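Local coordinates for pesticidal crystal protein Cry2Aa (Bacillus thuringiensis serovar kurstaki, PDB 1I5P) that binds to midgut epithelial cells of dipteran and lepidopteran insect larvae and promotes their colloid-osmotic lysis, at residues T531-L536 with T604-V609; S497-T502 with D521-E526; T560-V565 with N594-D599. All blocks are in the same frame, centred on the assembly; numbering follows the deposited sequence.

All three contacts lie in the C-terminal, lectin-like β-sandwich of the toxin. Interaction 1, which pairs strands 530-537 and 602-610, occupies the middle: its centre is about 10 Å from that of interaction 2 and 11 Å from that of interaction 3, whereas the latter two are 20 Å apart. Along the chain interaction 2 comes first, and interaction 3 falls between the two strands of interaction 1. Tyr-534 ties interactions 1 and 2 through its hydroxyl and Pro-498 O, and Asp-606 of interaction 1 is backbone-bonded to Thr-560 of interaction 3. Interaction 1 ties two strands of one layer; interaction 3 joins the two sheets directly, while interaction 2 packs the loop crossing between them against strand 522-525.

Interaction 1 of 3, residues T531-L536 with T604-V609; sequences TARYTL and TLDINV
The guanidinium of Arg-533 meets the carboxylate of Asp-606 edge-on, the two planes only 16° apart, while CB of Thr-604 lies over one guanidinium face, 4.0 Å from NE. NE reaches Asp-606 OD1 at 2.6 Å and NH2 reaches OD2 at 2.8 Å, each using the syn lone pair of its oxygen. This two-pronged salt bridge should fix the rotation of both groups. The side chains run alongside each other from neighbouring strands, and a bend at chi3 (-67°) turns the arginine tip onto the acid. Further along this face, ND2 of Asn-608, also bound to Asn-529 OD1, donates to OG1 of Thr-531 in its own amide plane (2.9 Å).

On the other face of the sheet, the ring of Tyr-534 has the carbonyl oxygen of Leu-605 near its edge, and CD1 of Ile-607 comes obliquely to CE1 at 4.0 Å.

Beneath the side chains, Ala-532 with Ile-607 and Tyr-534 with Leu-605 form hydrogen-bonded pairs, and Arg-533 with Asp-606 a non-hydrogen-bonded pair. This antiparallel strand pair within a mixed sheet has a polar face and an apolar one turned to strands 522-525 and 617-626, as in a two-layer sandwich, here the jelly-roll domain.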
ATOM      1  N   THR A 531      -3.263  17.833  17.501  1.00 18.77           N
ATOM      2  CA  THR A 531      -4.408  17.901  16.611  1.00 16.92           C
ATOM      3  C   THR A 531      -3.973  17.686  15.174  1.00 16.86           C
ATOM      4  O   THR A 531      -3.021  18.309  14.702  1.00 16.24           O
ATOM      5  CB  THR A 531      -5.121  19.266  16.706  1.00 17.98           C
ATOM      6  OG1 THR A 531      -5.721  19.402  18.000  1.00 19.70           O
ATOM      7  CG2 THR A 531      -6.197  19.381  15.635  1.00 14.92           C
ATOM      8  N   ALA A 532      -4.673  16.786  14.496  1.00 14.14           N
ATOM      9  CA  ALA A 532      -4.404  16.480  13.102  1.00 14.62           C
ATOM     10  C   ALA A 532      -5.634  16.901  12.303  1.00 15.26           C
ATOM     11  O   ALA A 532      -6.740  16.408  12.542  1.00 15.91           O
ATOM     12  CB  ALA A 532      -4.143  14.979  12.925  1.00 10.78           C
ATOM     13  N   ARG A 533      -5.449  17.828  11.371  1.00 15.39           N
ATOM     14  CA  ARG A 533      -6.559  18.287  10.554  1.00 14.82           C
ATOM     15  C   ARG A 533      -6.558  17.651   9.175  1.00 15.16           C
ATOM     16  O   ARG A 533      -5.515  17.532   8.537  1.00 14.94           O
ATOM     17  CB  ARG A 533      -6.530  19.808  10.390  1.00 14.38           C
ATOM     18  CG  ARG A 533      -7.403  20.288   9.223  1.00 14.34           C
ATOM     19  CD  ARG A 533      -7.645  21.778   9.246  1.00 17.71           C
ATOM     20  NE  ARG A 533      -8.463  22.164  10.392  1.00 18.27           N
ATOM     21  CZ  ARG A 533      -8.874  23.404  10.631  1.00 20.62           C
ATOM     22  NH1 ARG A 533      -8.541  24.386   9.803  1.00 20.31           N
ATOM     23  NH2 ARG A 533      -9.629  23.659  11.690  1.00 20.49           N
ATOM     24  N   TYR A 534      -7.744  17.265   8.722  1.00 15.03           N
ATOM     25  CA  TYR A 534      -7.927  16.669   7.407  1.00 13.53           C
ATOM     26  C   TYR A 534      -9.010  17.449   6.678  1.00 14.41           C
ATOM     27  O   TYR A 534      -9.944  17.961   7.296  1.00 11.32           O
ATOM     28  CB  TYR A 534      -8.335  15.202   7.535  1.00 15.39           C
ATOM     29  CG  TYR A 534      -7.326  14.381   8.297  1.00 14.64           C
ATOM     30  CD1 TYR A 534      -7.315  14.375   9.687  1.00 12.52           C
ATOM     31  CD2 TYR A 534      -6.336  13.670   7.627  1.00 15.29           C
ATOM     32  CE1 TYR A 534      -6.337  13.685  10.398  1.00 15.00           C
ATOM     33  CE2 TYR A 534      -5.352  12.975   8.327  1.00 16.86           C
ATOM     34  CZ  TYR A 534      -5.359  12.993   9.710  1.00 13.43           C
ATOM     35  OH  TYR A 534      -4.365  12.347  10.402  1.00 14.78           O
ATOM     36  N   THR A 535      -8.875  17.547   5.360  1.00 14.11           N
ATOM     37  CA  THR A 535      -9.848  18.270   4.555  1.00 14.19           C
ATOM     38  C   THR A 535     -10.364  17.394   3.424  1.00 13.74           C
ATOM     39  O   THR A 535      -9.588  16.752   2.707  1.00 11.04           O
ATOM     40  CB  THR A 535      -9.236  19.551   3.965  1.00 13.06           C
ATOM     41  OG1 THR A 535      -8.656  20.322   5.020  1.00 12.87           O
ATOM     42  CG2 THR A 535     -10.315  20.389   3.271  1.00 15.05           C
ATOM     43  N   LEU A 536     -11.681  17.384   3.260  1.00 13.07           N
ATOM     44  CA  LEU A 536     -12.298  16.571   2.229  1.00 13.07           C
ATOM     45  C   LEU A 536     -13.371  17.343   1.464  1.00 14.48           C
ATOM     46  O   LEU A 536     -13.972  18.289   1.986  1.00 11.80           O
ATOM     47  CB  LEU A 536     -12.908  15.323   2.871  1.00 14.06           C
ATOM     48  CG  LEU A 536     -14.109  15.549   3.789  1.00 16.92           C
ATOM     49  CD1 LEU A 536     -15.379  15.343   2.984  1.00 15.47           C
ATOM     50  CD2 LEU A 536     -14.083  14.584   4.965  1.00 15.41           C
ATOM     51  N   THR A 604     -13.575  20.401   6.951  1.00 16.68           N
ATOM     52  CA  THR A 604     -12.397  20.136   7.766  1.00 17.40           C
ATOM     53  C   THR A 604     -12.761  19.165   8.884  1.00 16.84           C
ATOM     54  O   THR A 604     -13.831  19.257   9.484  1.00 14.91           O
ATOM     55  CB  THR A 604     -11.827  21.423   8.410  1.00 19.06           C
ATOM     56  OG1 THR A 604     -12.795  21.978   9.307  1.00 20.90           O
ATOM     57  CG2 THR A 604     -11.475  22.446   7.344  1.00 17.95           C
ATOM     58  N   LEU A 605     -11.864  18.222   9.141  1.00 16.58           N
ATOM     59  CA  LEU A 605     -12.055  17.232  10.187  1.00 16.43           C
ATOM     60  C   LEU A 605     -10.881  17.355  11.137  1.00 17.48           C
ATOM     61  O   LEU A 605      -9.750  17.032  10.769  1.00 16.63           O
ATOM     62  CB  LEU A 605     -12.082  15.818   9.595  1.00 14.47           C
ATOM     63  CG  LEU A 605     -11.922  14.657  10.586  1.00 15.65           C
ATOM     64  CD1 LEU A 605     -13.103  14.623  11.546  1.00 12.97           C
ATOM     65  CD2 LEU A 605     -11.814  13.340   9.825  1.00 11.64           C
ATOM     66  N   ASP A 606     -11.136  17.836  12.348  1.00 18.16           N
ATOM     67  CA  ASP A 606     -10.068  17.981  13.328  1.00 19.63           C
ATOM     68  C   ASP A 606     -10.116  16.857  14.344  1.00 18.64           C
ATOM     69  O   ASP A 606     -11.135  16.624  14.988  1.00 18.31           O
ATOM     70  CB  ASP A 606     -10.162  19.334  14.040  1.00 23.92           C
ATOM     71  CG  ASP A 606      -9.913  20.500  13.109  1.00 27.53           C
ATOM     72  OD1 ASP A 606      -9.013  20.393  12.250  1.00 29.85           O
ATOM     73  OD2 ASP A 606     -10.612  21.530  13.243  1.00 30.72           O
ATOM     74  N   ILE A 607      -9.002  16.146  14.458  1.00 17.87           N
ATOM     75  CA  ILE A 607      -8.894  15.043  15.397  1.00 16.11           C
ATOM     76  C   ILE A 607      -7.866  15.402  16.467  1.00 17.48           C
ATOM     77  O   ILE A 607      -6.663  15.438  16.203  1.00 18.79           O
ATOM     78  CB  ILE A 607      -8.470  13.744  14.675  1.00 13.54           C
ATOM     79  CG1 ILE A 607      -9.485  13.411  13.571  1.00 11.74           C
ATOM     80  CG2 ILE A 607      -8.384  12.602  15.666  1.00  9.88           C
ATOM     81  CD1 ILE A 607      -9.189  12.129  12.795  1.00  9.44           C
ATOM     82  N   ASN A 608      -8.353  15.685  17.672  1.00 18.06           N
ATOM     83  CA  ASN A 608      -7.487  16.045  18.785  1.00 17.93           C
ATOM     84  C   ASN A 608      -7.373  14.893  19.769  1.00 18.04           C
ATOM     85  O   ASN A 608      -8.373  14.313  20.189  1.00 17.75           O
ATOM     86  CB  ASN A 608      -8.016  17.297  19.486  1.00 18.04           C
ATOM     87  CG  ASN A 608      -7.262  17.612  20.767  1.00 18.10           C
ATOM     88  OD1 ASN A 608      -7.556  17.063  21.829  1.00 17.12           O
ATOM     89  ND2 ASN A 608      -6.274  18.490  20.668  1.00 16.12           N
ATOM     90  N   VAL A 609      -6.143  14.566  20.139  1.00 17.85           N
ATOM     91  CA  VAL A 609      -5.917  13.463  21.051  1.00 17.41           C
ATOM     92  C   VAL A 609      -5.230  13.870  22.342  1.00 16.81           C
ATOM     93  O   VAL A 609      -4.219  14.574  22.341  1.00 17.12           O
ATOM     94  CB  VAL A 609      -5.087  12.348  20.374  1.00 18.70           C
ATOM     95  CG1 VAL A 609      -4.809  11.227  21.370  1.00 18.97           C
ATOM     96  CG2 VAL A 609      -5.836  11.806  19.164  1.00 17.46           C
TER

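Interaction 2 of 3, residues S497-T502 with D521-E526; sequences SPIHAT and DSLRFE
Leu-523 packs against the turn that holds Pro-498 and Ile-499, and its side chain can be traced outward. CB, pointing toward the turn, lies 4.1 Å from CB of Pro-498. Beyond CG the two methyls part company. CD1 meets the end of Ile-499, 3.6 Å from its CD1, with the two side chains set obliquely to one another. CD2 comes instead to the backbone, 3.3 Å from the carbonyl oxygen of Pro-498, which is also hydrogen-bonded to Tyr-534 OH. A chi1 of -148°, well short of a fully anti CG, accompanies this placement between proline and isoleucine.

Ile-499 also reaches back toward Asp-521 and Ser-522. Its CG1 lies 3.8 Å from Asp-521 O and its CD1 just as far from Ser-522 O, so the branch runs alongside the backbone at the start of strand 522-525.

The 497-500 segment is a type I turn, closed by the bond from His-500 N to Ser-497 O. Ser-497 OG also accepts from Ile-499 N at 3.1 Å, an ST turn that helps hold the isoleucine backbone in place. The same hydroxyl binds a water at 2.8 Å, and this water donates to Asp-521 O at 2.7 Å. The carboxylate of Asp-521 is engaged elsewhere, by the Gln-301 side chain and the backbone N of Lys-515.

Chemically, then, apolar side chains of a sheet strand and of the loop between strands 493-496 and 503-504 pack on each other and on main-chain carbonyls, with polar linkage across the contact carried by one water rather than by a direct bond.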
ATOM      1  N   SER A 497      -6.323   8.186   4.771  1.00 12.89           N
ATOM      2  CA  SER A 497      -5.138   7.800   5.508  1.00 13.43           C
ATOM      3  C   SER A 497      -4.775   8.928   6.454  1.00 14.60           C
ATOM      4  O   SER A 497      -4.744  10.100   6.058  1.00 14.25           O
ATOM      5  CB  SER A 497      -3.958   7.544   4.566  1.00 13.53           C
ATOM      6  OG  SER A 497      -2.750   7.486   5.306  1.00 13.64           O
ATOM      7  N   PRO A 498      -4.502   8.593   7.719  1.00 13.35           N
ATOM      8  CA  PRO A 498      -4.133   9.593   8.716  1.00 13.46           C
ATOM      9  C   PRO A 498      -2.882  10.340   8.287  1.00 13.47           C
ATOM     10  O   PRO A 498      -2.599  11.421   8.789  1.00 11.06           O
ATOM     11  CB  PRO A 498      -3.909   8.752   9.967  1.00 15.28           C
ATOM     12  CG  PRO A 498      -4.930   7.666   9.808  1.00 13.37           C
ATOM     13  CD  PRO A 498      -4.716   7.281   8.357  1.00 14.96           C
ATOM     14  N   ILE A 499      -2.135   9.761   7.351  1.00 13.78           N
ATOM     15  CA  ILE A 499      -0.904  10.381   6.874  1.00 13.68           C
ATOM     16  C   ILE A 499      -1.187  11.578   5.970  1.00 13.09           C
ATOM     17  O   ILE A 499      -0.388  12.517   5.895  1.00 13.93           O
ATOM     18  CB  ILE A 499      -0.026   9.372   6.080  1.00 16.32           C
ATOM     19  CG1 ILE A 499       0.232   8.113   6.923  1.00 17.59           C
ATOM     20  CG2 ILE A 499       1.281  10.036   5.658  1.00 11.90           C
ATOM     21  CD1 ILE A 499       0.688   8.379   8.346  1.00 19.01           C
ATOM     22  N   HIS A 500      -2.337  11.544   5.302  1.00 11.60           N
ATOM     23  CA  HIS A 500      -2.735  12.597   4.369  1.00 13.34           C
ATOM     24  C   HIS A 500      -3.478  13.739   5.049  1.00 14.31           C
ATOM     25  O   HIS A 500      -4.598  14.091   4.666  1.00 14.25           O
ATOM     26  CB  HIS A 500      -3.606  11.989   3.272  1.00 12.45           C
ATOM     27  CG  HIS A 500      -2.911  10.936   2.469  1.00 14.31           C
ATOM     28  ND1 HIS A 500      -3.591   9.999   1.719  1.00 12.75           N
ATOM     29  CD2 HIS A 500      -1.593  10.696   2.265  1.00 16.18           C
ATOM     30  CE1 HIS A 500      -2.723   9.230   1.087  1.00 15.65           C
ATOM     31  NE2 HIS A 500      -1.504   9.632   1.400  1.00 16.06           N
ATOM     32  N   ALA A 501      -2.840  14.324   6.052  1.00 13.91           N
ATOM     33  CA  ALA A 501      -3.443  15.419   6.789  1.00 14.11           C
ATOM     34  C   ALA A 501      -3.185  16.770   6.150  1.00 13.85           C
ATOM     35  O   ALA A 501      -2.245  16.941   5.371  1.00 12.88           O
ATOM     36  CB  ALA A 501      -2.924  15.424   8.216  1.00 13.80           C
ATOM     37  N   THR A 502      -4.040  17.731   6.474  1.00 13.21           N
ATOM     38  CA  THR A 502      -3.872  19.089   5.980  1.00 13.82           C
ATOM     39  C   THR A 502      -2.700  19.666   6.763  1.00 13.32           C
ATOM     40  O   THR A 502      -1.831  20.342   6.210  1.00 14.99           O
ATOM     41  CB  THR A 502      -5.118  19.943   6.268  1.00 15.23           C
ATOM     42  OG1 THR A 502      -6.230  19.424   5.529  1.00 14.79           O
ATOM     43  CG2 THR A 502      -4.872  21.393   5.877  1.00 12.82           C
ATOM     44  N   ASP A 521       0.506   3.054   6.681  1.00 10.66           N
ATOM     45  CA  ASP A 521       1.036   3.232   8.027  1.00 10.37           C
ATOM     46  C   ASP A 521       0.137   4.108   8.889  1.00 11.71           C
ATOM     47  O   ASP A 521      -0.788   4.755   8.396  1.00 11.12           O
ATOM     48  CB  ASP A 521       2.455   3.815   7.972  1.00  8.29           C
ATOM     49  CG  ASP A 521       3.432   2.903   7.247  1.00 11.91           C
ATOM     50  OD1 ASP A 521       3.162   1.680   7.169  1.00 12.21           O
ATOM     51  OD2 ASP A 521       4.475   3.402   6.761  1.00 14.68           O
ATOM     52  N   SER A 522       0.412   4.110  10.188  1.00 12.15           N
ATOM     53  CA  SER A 522      -0.370   4.903  11.124  1.00 13.67           C
ATOM     54  C   SER A 522       0.398   6.141  11.576  1.00 14.21           C
ATOM     55  O   SER A 522       1.602   6.274  11.324  1.00 12.23           O
ATOM     56  CB  SER A 522      -0.754   4.060  12.347  1.00 14.54           C
ATOM     57  OG  SER A 522       0.395   3.659  13.080  1.00 13.09           O
ATOM     58  N   LEU A 523      -0.318   7.049  12.231  1.00 14.72           N
ATOM     59  CA  LEU A 523       0.274   8.275  12.743  1.00 16.40           C
ATOM     60  C   LEU A 523       0.326   8.107  14.260  1.00 17.39           C
ATOM     61  O   LEU A 523      -0.711   7.999  14.919  1.00 15.52           O
ATOM     62  CB  LEU A 523      -0.596   9.479  12.358  1.00 17.86           C
ATOM     63  CG  LEU A 523       0.112  10.815  12.112  1.00 22.50           C
ATOM     64  CD1 LEU A 523       1.214  10.642  11.067  1.00 18.44           C
ATOM     65  CD2 LEU A 523      -0.912  11.857  11.649  1.00 20.39           C
ATOM     66  N   ARG A 524       1.536   8.058  14.809  1.00 17.10           N
ATOM     67  CA  ARG A 524       1.693   7.887  16.246  1.00 19.10           C
ATOM     68  C   ARG A 524       1.939   9.214  16.954  1.00 17.48           C
ATOM     69  O   ARG A 524       2.944   9.883  16.707  1.00 18.45           O
ATOM     70  CB  ARG A 524       2.845   6.924  16.553  1.00 18.59           C
ATOM     71  CG  ARG A 524       2.983   6.612  18.039  1.00 21.32           C
ATOM     72  CD  ARG A 524       4.157   5.684  18.347  1.00 20.38           C
ATOM     73  NE  ARG A 524       5.459   6.305  18.100  1.00 19.66           N
ATOM     74  CZ  ARG A 524       6.318   5.900  17.169  1.00 20.62           C
ATOM     75  NH1 ARG A 524       6.018   4.871  16.387  1.00 21.75           N
ATOM     76  NH2 ARG A 524       7.487   6.507  17.032  1.00 18.57           N
ATOM     77  N   PHE A 525       1.012   9.589  17.826  1.00 17.31           N
ATOM     78  CA  PHE A 525       1.128  10.824  18.593  1.00 19.76           C
ATOM     79  C   PHE A 525       1.813  10.503  19.920  1.00 20.82           C
ATOM     80  O   PHE A 525       1.321   9.689  20.703  1.00 20.22           O
ATOM     81  CB  PHE A 525      -0.258  11.425  18.869  1.00 17.57           C
ATOM     82  CG  PHE A 525      -1.046  11.749  17.627  1.00 17.65           C
ATOM     83  CD1 PHE A 525      -2.344  11.267  17.468  1.00 17.96           C
ATOM     84  CD2 PHE A 525      -0.495  12.531  16.617  1.00 16.39           C
ATOM     85  CE1 PHE A 525      -3.081  11.560  16.318  1.00 16.60           C
ATOM     86  CE2 PHE A 525      -1.225  12.829  15.461  1.00 16.85           C
ATOM     87  CZ  PHE A 525      -2.520  12.342  15.314  1.00 14.50           C
ATOM     88  N   GLU A 526       2.955  11.131  20.169  1.00 21.51           N
ATOM     89  CA  GLU A 526       3.684  10.896  21.409  1.00 23.08           C
ATOM     90  C   GLU A 526       3.516  12.057  22.375  1.00 24.61           C
ATOM     91  O   GLU A 526       3.897  11.963  23.539  1.00 26.06           O
ATOM     92  CB  GLU A 526       5.169  10.668  21.116  1.00 21.08           C
ATOM     93  CG  GLU A 526       5.455   9.338  20.441  1.00 20.74           C
ATOM     94  CD  GLU A 526       6.933   9.106  20.199  1.00 21.78           C
ATOM     95  OE1 GLU A 526       7.758   9.870  20.740  1.00 23.03           O
ATOM     96  OE2 GLU A 526       7.272   8.148  19.472  1.00 23.50           O
TER
HETATM   97  O   HOH W   1      -2.316   4.826   6.213  1.00 10.17           O

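Interaction 3 of 3, residues T560-V565 with N594-D599; sequences TINGRV and NIVASD
Arg-564, Asn-562 and Val-596 carry most of this contact, in which the tip of a β-hairpin leans on strand 585-597. The amide of Asn-562 grips the backbone of Val-596 at both ends: OD1 accepts from Val-596 N at 2.9 Å in a nearly straight bond (167°), and ND2 donates to Val-596 O at 3.2 Å, a more bent bond that lies in the carbonyl plane. One side chain thus imitates the edge of a neighbouring strand and satisfies two main-chain polar atoms of the same residue. CB already points to the strand, and with CG anti to the carbonyl carbon (chi1 -61°) the amide lies along the Val-596 backbone.

Arg-564 stretches out extended from CG to NE, bringing its guanidinium to residues 594-596. NH2 comes closest to CG2 of Val-596, 3.1 Å away, a tight approach with the two side chains crossing, and Asn-562 OD1 sits over one guanidinium face near its rim. The carbonyl oxygen of Asn-594 is close to NH1, but at an angle too poor for a hydrogen bond; that nitrogen is hydrogen-bonded to the hydroxyl of Tyr-566. Deeper down, CG2 of Ile-561 meets CG2 of Ile-595 at 3.8 Å, the side chains crossing at about a right angle.

Asn-562 and Gly-563 are the central pair of a type I' turn, both with positive phi, a classic Asn-Gly hairpin connection. The turn joins strands 555-561 and 564-571, the former flanked by strand 602-610, while strand 585-597 is paired with strand 541-550 in the other sheet.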
ATOM      1  N   THR A 560     -13.794  17.468  15.824  1.00 17.36           N
ATOM      2  CA  THR A 560     -14.551  18.660  15.505  1.00 17.64           C
ATOM      3  C   THR A 560     -14.798  18.702  14.007  1.00 17.94           C
ATOM      4  O   THR A 560     -13.859  18.713  13.203  1.00 16.29           O
ATOM      5  CB  THR A 560     -13.805  19.932  15.942  1.00 18.13           C
ATOM      6  OG1 THR A 560     -13.492  19.838  17.337  1.00 20.40           O
ATOM      7  CG2 THR A 560     -14.669  21.164  15.717  1.00 17.03           C
ATOM      8  N   ILE A 561     -16.076  18.714  13.644  1.00 17.06           N
ATOM      9  CA  ILE A 561     -16.492  18.751  12.253  1.00 18.75           C
ATOM     10  C   ILE A 561     -17.945  19.228  12.201  1.00 20.12           C
ATOM     11  O   ILE A 561     -18.751  18.856  13.052  1.00 19.69           O
ATOM     12  CB  ILE A 561     -16.363  17.344  11.616  1.00 17.58           C
ATOM     13  CG1 ILE A 561     -16.743  17.395  10.137  1.00 19.87           C
ATOM     14  CG2 ILE A 561     -17.216  16.338  12.385  1.00 19.03           C
ATOM     15  CD1 ILE A 561     -16.391  16.124   9.387  1.00 19.21           C
ATOM     16  N   ASN A 562     -18.270  20.066  11.219  1.00 21.71           N
ATOM     17  CA  ASN A 562     -19.627  20.591  11.080  1.00 24.20           C
ATOM     18  C   ASN A 562     -20.009  21.422  12.300  1.00 25.51           C
ATOM     19  O   ASN A 562     -21.184  21.513  12.655  1.00 27.30           O
ATOM     20  CB  ASN A 562     -20.633  19.443  10.942  1.00 23.71           C
ATOM     21  CG  ASN A 562     -20.384  18.577   9.715  1.00 26.26           C
ATOM     22  OD1 ASN A 562     -20.662  17.375   9.728  1.00 26.74           O
ATOM     23  ND2 ASN A 562     -19.883  19.185   8.647  1.00 24.12           N
ATOM     24  N   GLY A 563     -19.020  22.024  12.948  1.00 26.10           N
ATOM     25  CA  GLY A 563     -19.305  22.820  14.127  1.00 28.21           C
ATOM     26  C   GLY A 563     -19.698  21.944  15.302  1.00 29.56           C
ATOM     27  O   GLY A 563     -20.079  22.446  16.359  1.00 29.75           O
ATOM     28  N   ARG A 564     -19.609  20.630  15.120  1.00 30.62           N
ATOM     29  CA  ARG A 564     -19.951  19.688  16.181  1.00 31.20           C
ATOM     30  C   ARG A 564     -18.671  19.150  16.816  1.00 30.95           C
ATOM     31  O   ARG A 564     -17.681  18.893  16.125  1.00 28.33           O
ATOM     32  CB  ARG A 564     -20.761  18.515  15.619  1.00 33.99           C
ATOM     33  CG  ARG A 564     -21.889  18.896  14.667  1.00 39.06           C
ATOM     34  CD  ARG A 564     -22.627  17.642  14.200  1.00 40.66           C
ATOM     35  NE  ARG A 564     -23.399  17.854  12.977  1.00 41.06           N
ATOM     36  CZ  ARG A 564     -23.973  16.878  12.276  1.00 41.31           C
ATOM     37  NH1 ARG A 564     -23.868  15.615  12.672  1.00 40.68           N
ATOM     38  NH2 ARG A 564     -24.646  17.161  11.170  1.00 39.39           N
ATOM     39  N   VAL A 565     -18.692  18.975  18.134  1.00 30.23           N
ATOM     40  CA  VAL A 565     -17.531  18.451  18.840  1.00 29.84           C
ATOM     41  C   VAL A 565     -17.882  17.127  19.502  1.00 29.75           C
ATOM     42  O   VAL A 565     -18.695  17.086  20.423  1.00 30.73           O
ATOM     43  CB  VAL A 565     -17.046  19.421  19.934  1.00 30.62           C
ATOM     44  CG1 VAL A 565     -15.750  18.908  20.545  1.00 29.61           C
ATOM     45  CG2 VAL A 565     -16.851  20.808  19.349  1.00 32.41           C
ATOM     46  N   ASN A 594     -22.413  10.576  13.743  1.00 25.09           N
ATOM     47  CA  ASN A 594     -22.896  10.949  12.429  1.00 25.93           C
ATOM     48  C   ASN A 594     -22.359  12.307  11.987  1.00 25.26           C
ATOM     49  O   ASN A 594     -22.358  13.265  12.757  1.00 25.59           O
ATOM     50  CB  ASN A 594     -24.423  10.962  12.435  1.00 30.64           C
ATOM     51  CG  ASN A 594     -25.004  11.433  11.121  1.00 35.84           C
ATOM     52  OD1 ASN A 594     -25.160  12.635  10.893  1.00 39.00           O
ATOM     53  ND2 ASN A 594     -25.316  10.490  10.241  1.00 37.80           N
ATOM     54  N   ILE A 595     -21.892  12.379  10.746  1.00 21.07           N
ATOM     55  CA  ILE A 595     -21.363  13.616  10.212  1.00 19.38           C
ATOM     56  C   ILE A 595     -21.900  13.848   8.808  1.00 19.72           C
ATOM     57  O   ILE A 595     -22.346  12.914   8.140  1.00 17.82           O
ATOM     58  CB  ILE A 595     -19.804  13.608  10.183  1.00 20.45           C
ATOM     59  CG1 ILE A 595     -19.282  12.647   9.112  1.00 17.38           C
ATOM     60  CG2 ILE A 595     -19.266  13.226  11.549  1.00 20.32           C
ATOM     61  CD1 ILE A 595     -19.088  13.293   7.748  1.00 22.45           C
ATOM     62  N   VAL A 596     -21.856  15.101   8.364  1.00 20.91           N
ATOM     63  CA  VAL A 596     -22.340  15.457   7.038  1.00 22.45           C
ATOM     64  C   VAL A 596     -21.197  15.917   6.145  1.00 22.76           C
ATOM     65  O   VAL A 596     -20.503  16.878   6.467  1.00 24.22           O
ATOM     66  CB  VAL A 596     -23.372  16.600   7.095  1.00 24.42           C
ATOM     67  CG1 VAL A 596     -24.082  16.718   5.744  1.00 25.22           C
ATOM     68  CG2 VAL A 596     -24.376  16.352   8.214  1.00 23.91           C
ATOM     69  N   ALA A 597     -21.000  15.223   5.027  1.00 22.13           N
ATOM     70  CA  ALA A 597     -19.956  15.590   4.074  1.00 23.17           C
ATOM     71  C   ALA A 597     -20.558  16.631   3.129  1.00 23.86           C
ATOM     72  O   ALA A 597     -20.837  16.338   1.964  1.00 23.91           O
ATOM     73  CB  ALA A 597     -19.498  14.364   3.288  1.00 19.24           C
ATOM     74  N   SER A 598     -20.762  17.838   3.655  1.00 24.09           N
ATOM     75  CA  SER A 598     -21.338  18.957   2.910  1.00 25.72           C
ATOM     76  C   SER A 598     -20.981  18.927   1.424  1.00 24.97           C
ATOM     77  O   SER A 598     -19.808  18.847   1.062  1.00 24.78           O
ATOM     78  CB  SER A 598     -20.874  20.275   3.530  1.00 27.61           C
ATOM     79  OG  SER A 598     -21.100  20.272   4.930  1.00 29.85           O
ATOM     80  N   ASP A 599     -21.998  19.001   0.566  1.00 24.91           N
ATOM     81  CA  ASP A 599     -21.800  18.955  -0.883  1.00 26.59           C
ATOM     82  C   ASP A 599     -21.007  20.145  -1.432  1.00 26.30           C
ATOM     83  O   ASP A 599     -21.167  21.275  -0.971  1.00 26.47           O
ATOM     84  CB  ASP A 599     -23.151  18.880  -1.589  1.00 28.36           C
ATOM     85  CG  ASP A 599     -23.087  18.108  -2.893  1.00 30.78           C
ATOM     86  OD1 ASP A 599     -21.970  17.882  -3.407  1.00 29.64           O
ATOM     87  OD2 ASP A 599     -24.160  17.727  -3.405  1.00 31.82           O
TER